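Local coordinates for fatty acid/retinol binding protein protein 7, isoform A, confirmed BY transcript evidence (PDB 2W9Y) that probably binds and carries small lipids such as fatty acids and retinoids within an all-helical nematode protein fold, at residues 78-82 and 83-87. Sequence-based numbering, arbitrary orientation.
Sequences DGLSP and AAVEY
Ser-81 OG accepts a hydrogen bond from Ala-84 N at 3.1 Å. The bond is fairly straight, with an angle of 163° at the hydrogen. OG sits between the backbone N and the carbonyl carbon (chi1 76°), which brings it within bonding distance of this N-H. The CB of Ala-84 lies beside the same oxygen, 3.4 Å from OG. Ser-81 is also held through its backbone: Val-85 N bonds to Ser-81 O at 2.9 Å. The next bond of the turn runs from Glu-86 N to Pro-82 O at 3.0 Å. Ser-81 is thus the N-cap of helix 82-104, and Pro-82 fills the first helical position, where proline is well tolerated because the N-H it lacks would have no helical acceptor there. This cap ends the loop that follows helix 60-75. A second partner, Asp-127 of helix 125-134, hydrogen-bonds Ser-81 OG through OD1 and ties the cap to that helix. With an alanine in place of Ser-81, Ala-84 N is likely to lose its capping acceptor and Asp-127 the hydroxyl it bonds, so the start of the helix may fray. The close packing is next to the cap. Leu-80 CB presses against Val-85 CG2 at 3.4 Å, tighter than a usual carbon contact, and meets Ala-84 CB more easily at 4.0 Å. Leu-80 also touches Leu-131 and Asn-134 of helix 125-134. The side of Pro-82 and Glu-86 is looser and faces solvent. There Glu-86 CB lies 3.5 Å from Pro-82 O, one turn back, while its extended chain carries the carboxylate outward.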
ATOM      1  N   ASP A  78      13.688  -7.299   2.358  1.00 10.03           N
ATOM      2  CA  ASP A  78      14.893  -8.096   2.753  1.00 10.76           C
ATOM      3  C   ASP A  78      15.938  -8.313   1.666  1.00 11.70           C
ATOM      4  O   ASP A  78      15.603  -8.714   0.536  1.00 10.72           O
ATOM      5  CB  ASP A  78      14.494  -9.494   3.344  1.00 12.19           C
ATOM      6  CG  ASP A  78      13.849  -9.391   4.746  1.00 18.34           C
ATOM      7  OD1 ASP A  78      13.941  -8.318   5.423  1.00 20.71           O
ATOM      8  OD2 ASP A  78      13.218 -10.405   5.190  1.00 24.51           O
ATOM      9  N   GLY A  79      17.223  -8.075   2.004  1.00 10.28           N
ATOM     10  CA  GLY A  79      18.288  -8.375   1.057  1.00 11.12           C
ATOM     11  C   GLY A  79      18.538  -7.429  -0.093  1.00 10.28           C
ATOM     12  O   GLY A  79      19.560  -7.585  -0.822  1.00 11.43           O
ATOM     13  N   LEU A  80      17.646  -6.430  -0.233  1.00  9.91           N
ATOM     14  CA  LEU A  80      17.761  -5.428  -1.276  1.00 11.19           C
ATOM     15  C   LEU A  80      18.926  -4.462  -1.059  1.00 11.15           C
ATOM     16  O   LEU A  80      19.270  -4.196   0.086  1.00 12.38           O
ATOM     17  CB  LEU A  80      16.451  -4.639  -1.443  1.00 10.22           C
ATOM     18  CG  LEU A  80      15.167  -5.374  -1.867  1.00 10.17           C
ATOM     19  CD1 LEU A  80      13.950  -4.409  -1.930  1.00 10.33           C
ATOM     20  CD2 LEU A  80      15.385  -6.057  -3.238  1.00 12.38           C
ATOM     21  N   SER A  81      19.478  -3.941  -2.169  1.00 10.39           N
ATOM     22  CA  SER A  81      20.539  -2.931  -2.179  1.00 10.57           C
ATOM     23  C   SER A  81      19.940  -1.590  -1.737  1.00 10.14           C
ATOM     24  O   SER A  81      18.729  -1.428  -1.770  1.00 10.33           O
ATOM     25  CB  SER A  81      20.992  -2.752  -3.611  1.00  9.82           C
ATOM     26  OG  SER A  81      20.015  -1.951  -4.363  1.00 11.17           O
ATOM     27  N   PRO A  82      20.786  -0.616  -1.361  1.00 10.55           N
ATOM     28  CA  PRO A  82      20.327   0.690  -0.888  1.00 11.13           C
ATOM     29  C   PRO A  82      19.435   1.349  -1.881  1.00  9.41           C
ATOM     30  O   PRO A  82      18.405   1.914  -1.467  1.00  9.89           O
ATOM     31  CB  PRO A  82      21.641   1.481  -0.698  1.00 11.38           C
ATOM     32  CG  PRO A  82      22.615   0.374  -0.302  1.00 12.56           C
ATOM     33  CD  PRO A  82      22.195  -0.865  -1.020  1.00 10.92           C
ATOM     34  N   ALA A  83      19.742   1.228  -3.171  1.00  9.41           N
ATOM     35  CA  ALA A  83      18.940   1.885  -4.227  1.00  9.14           C
ATOM     36  C   ALA A  83      17.583   1.226  -4.382  1.00  9.25           C
ATOM     37  O   ALA A  83      16.547   1.909  -4.566  1.00  8.74           O
ATOM     38  CB  ALA A  83      19.656   1.841  -5.594  1.00  9.23           C
ATOM     39  N   ALA A  84      17.579  -0.100  -4.333  1.00  8.66           N
ATOM     40  CA  ALA A  84      16.323  -0.822  -4.493  1.00  9.27           C
ATOM     41  C   ALA A  84      15.416  -0.613  -3.309  1.00  9.07           C
ATOM     42  O   ALA A  84      14.169  -0.558  -3.496  1.00  9.48           O
ATOM     43  CB  ALA A  84      16.631  -2.317  -4.713  1.00 10.23           C
ATOM     44  N   VAL A  85      15.992  -0.536  -2.102  1.00  9.61           N
ATOM     45  CA  VAL A  85      15.234  -0.251  -0.878  1.00 10.14           C
ATOM     46  C   VAL A  85      14.649   1.164  -0.935  1.00  9.99           C
ATOM     47  O   VAL A  85      13.466   1.365  -0.586  1.00  8.21           O
ATOM     48  CB  VAL A  85      16.077  -0.405   0.387  1.00  9.53           C
ATOM     49  CG1 VAL A  85      15.381   0.249   1.616  1.00 13.09           C
ATOM     50  CG2 VAL A  85      16.471  -1.898   0.633  1.00 10.86           C
ATOM     51  N   GLU A  86      15.461   2.144  -1.351  1.00  9.44           N
ATOM     52  CA  GLU A  86      14.922   3.538  -1.565  1.00 10.81           C
ATOM     53  C   GLU A  86      13.695   3.539  -2.502  1.00 11.18           C
ATOM     54  O   GLU A  86      12.665   4.249  -2.277  1.00 11.54           O
ATOM     55  CB  GLU A  86      16.012   4.403  -2.173  1.00 11.84           C
ATOM     56  CG  GLU A  86      15.543   5.727  -2.740  1.00 17.10           C
ATOM     57  CD  GLU A  86      16.737   6.628  -3.175  1.00 27.04           C
ATOM     58  OE1 GLU A  86      17.419   6.321  -4.189  1.00 32.05           O
ATOM     59  OE2 GLU A  86      16.991   7.648  -2.504  1.00 29.66           O
ATOM     60  N   TYR A  87      13.811   2.778  -3.582  1.00  8.67           N
ATOM     61  CA  TYR A  87      12.713   2.625  -4.527  1.00  9.52           C
ATOM     62  C   TYR A  87      11.496   1.978  -3.894  1.00  8.45           C
ATOM     63  O   TYR A  87      10.353   2.472  -4.029  1.00 10.01           O
ATOM     64  CB  TYR A  87      13.191   1.789  -5.756  1.00  7.94           C
ATOM     65  CG  TYR A  87      12.054   1.639  -6.780  1.00  9.51           C
ATOM     66  CD1 TYR A  87      11.730   2.672  -7.687  1.00  8.48           C
ATOM     67  CD2 TYR A  87      11.248   0.478  -6.805  1.00  7.76           C
ATOM     68  CE1 TYR A  87      10.605   2.541  -8.572  1.00  8.78           C
ATOM     69  CE2 TYR A  87      10.162   0.352  -7.645  1.00 10.37           C
ATOM     70  CZ  TYR A  87       9.872   1.393  -8.549  1.00  9.97           C
ATOM     71  OH  TYR A  87       8.791   1.224  -9.373  1.00 10.76           O
TER